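Local coordinates for hypothetical protein (PDB 4H3W) that is of unknown function but is probably secreted and folds into two beta-barrel domains, at residues 221-225 and 226-230. Sequence-based numbering, arbitrary orientation. Where two conformers were deposited one is given.
Sequences EDFVD and YIFSD
Val224 O accepts a hydrogen bond from the backbone N of Phe228 at 2.9 Å, in the single alpha-helical turn 224-227 that links strands 208-215 and 233-240 at one far end of the elongated chain. One residue earlier, at the N-cap position, Phe223 O takes the N-H of Ile227 at 3.0 Å. A water bridges the start of the turn, donating to Asp222 O and accepting from Tyr226 N. Apolar side chains repeat this four-residue spacing. In the conformer given, CD1 of Phe223 lies 3.8 Å from CG1 of Ile227, while Val224 sets CB 4.0 Å from CD2 of Phe228. With CG of Phe228 anti to its own carbonyl carbon (chi1 -64°), the CD2-CE2 side of the ring meets Val224 CB and CG1, the two side chains at a slant. Met286, Met289 and Leu322, from loops, also touch this buried ring. Replacing Phe228 by an alanine removes the ring and is likely to open a gap between Val224 and those loop side chains, leaving Ile227 CG2 with no ring face to cover. As modelled, that methyl sits 3.9 Å above the plane of the Phe228 ring, over its centre.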
loop_
_atom_site.group_PDB
_atom_site.type_symbol
_atom_site.label_atom_id
_atom_site.label_comp_id
_atom_site.label_asym_id
_atom_site.label_seq_id
_atom_site.Cartn_x
_atom_site.Cartn_y
_atom_site.Cartn_z
ATOM N N GLU A 221 2.374 -1.793 36.670
ATOM C CA GLU A 221 1.611 -1.123 37.705
ATOM C C GLU A 221 2.378 -1.081 39.038
ATOM O O GLU A 221 2.140 -0.216 39.863
ATOM C CB GLU A 221 0.229 -1.797 37.884
ATOM C CG GLU A 221 0.309 -3.246 38.349
ATOM C CD GLU A 221 -1.061 -3.898 38.547
ATOM O OE1 GLU A 221 -2.099 -3.227 38.354
ATOM O OE2 GLU A 221 -1.097 -5.093 38.890
ATOM N N ASP A 222 3.278 -2.027 39.272
ATOM C CA ASP A 222 3.962 -2.101 40.578
ATOM C C ASP A 222 5.092 -1.105 40.736
ATOM O O ASP A 222 5.681 -1.023 41.822
ATOM C CB ASP A 222 4.520 -3.515 40.834
ATOM C CG ASP A 222 3.432 -4.547 41.025
ATOM O OD1 ASP A 222 2.333 -4.176 41.502
ATOM O OD2 ASP A 222 3.696 -5.726 40.703
ATOM N N PHE A 223 5.418 -0.375 39.670
ATOM C CA PHE A 223 6.547 0.573 39.715
ATOM C C PHE A 223 6.146 2.008 39.343
ATOM O O PHE A 223 6.852 2.933 39.715
ATOM C CB PHE A 223 7.781 0.065 38.884
ATOM C CG PHE A 223 7.753 0.321 37.374
ATOM C CD1 PHE A 223 7.643 1.595 36.815
ATOM C CD2 PHE A 223 7.957 -0.747 36.504
ATOM C CE1 PHE A 223 7.664 1.764 35.437
ATOM C CE2 PHE A 223 7.982 -0.581 35.135
ATOM C CZ PHE A 223 7.829 0.672 34.599
ATOM N N VAL A 224 5.013 2.196 38.663
ATOM C CA VAL A 224 4.648 3.541 38.158
ATOM C C VAL A 224 4.510 4.593 39.232
ATOM O O VAL A 224 4.865 5.736 38.992
ATOM C CB VAL A 224 3.328 3.527 37.333
ATOM C CG1 VAL A 224 3.562 2.760 36.039
ATOM C CG2 VAL A 224 2.156 2.971 38.159
ATOM N N ASP A 225 3.978 4.238 40.398
ATOM C CA ASP A 225 3.763 5.232 41.450
ATOM C C ASP A 225 5.083 5.792 41.929
ATOM O O ASP A 225 5.203 6.999 42.156
ATOM C CB ASP A 225 2.982 4.643 42.635
ATOM C CG ASP A 225 1.515 4.425 42.319
ATOM O OD1 ASP A 225 1.028 4.897 41.265
ATOM O OD2 ASP A 225 0.832 3.775 43.130
ATOM N N TYR A 226 6.076 4.923 42.085
ATOM C CA TYR A 226 7.408 5.387 42.498
ATOM C C TYR A 226 8.127 6.128 41.367
ATOM O O TYR A 226 8.633 7.216 41.576
ATOM C CB TYR A 226 8.270 4.234 43.015
ATOM C CG TYR A 226 9.658 4.707 43.341
ATOM C CD1 TYR A 226 9.937 5.314 44.566
ATOM C CD2 TYR A 226 10.678 4.608 42.410
ATOM C CE1 TYR A 226 11.208 5.790 44.849
ATOM C CE2 TYR A 226 11.948 5.072 42.696
ATOM C CZ TYR A 226 12.203 5.663 43.902
ATOM O OH TYR A 226 13.461 6.124 44.168
ATOM N N ILE A 227 8.150 5.558 40.168
ATOM C CA ILE A 227 8.949 6.129 39.084
ATOM C C ILE A 227 8.369 7.452 38.601
ATOM O O ILE A 227 9.125 8.336 38.233
ATOM C CB ILE A 227 9.103 5.139 37.903
ATOM C CG1 ILE A 227 10.160 4.110 38.237
ATOM C CG2 ILE A 227 9.523 5.821 36.625
ATOM C CD1 ILE A 227 11.592 4.642 38.270
ATOM N N PHE A 228 7.050 7.586 38.590
ATOM C CA PHE A 228 6.426 8.829 38.060
ATOM C C PHE A 228 5.928 9.780 39.150
ATOM O O PHE A 228 5.094 10.626 38.884
ATOM C CB PHE A 228 5.320 8.446 37.078
ATOM C CG PHE A 228 5.845 7.721 35.843
ATOM C CD1 PHE A 228 6.731 8.350 34.987
ATOM C CD2 PHE A 228 5.457 6.413 35.559
ATOM C CE1 PHE A 228 7.225 7.692 33.878
ATOM C CE2 PHE A 228 5.948 5.754 34.463
ATOM C CZ PHE A 228 6.829 6.402 33.608
ATOM N N SER A 229 6.483 9.663 40.361
ATOM C CA SER A 229 6.078 10.529 41.484
ATOM C C SER A 229 6.329 11.989 41.172
ATOM O O SER A 229 5.463 12.828 41.417
ATOM C CB SER A 229 6.826 10.188 42.763
ATOM O OG SER A 229 8.192 10.490 42.610
ATOM N N ASP A 230 7.526 12.276 40.651
ATOM C CA ASP A 230 7.905 13.626 40.241
ATOM C C ASP A 230 9.189 13.588 39.389
ATOM O O ASP A 230 9.599 12.531 38.948
ATOM C CB ASP A 230 8.057 14.558 41.469
ATOM C CG ASP A 230 9.260 14.220 42.319
ATOM O OD1 ASP A 230 9.648 13.033 42.370
ATOM O OD2 ASP A 230 9.817 15.149 42.939
HETATM O O HOH W 1 5.574 1.982 42.566
#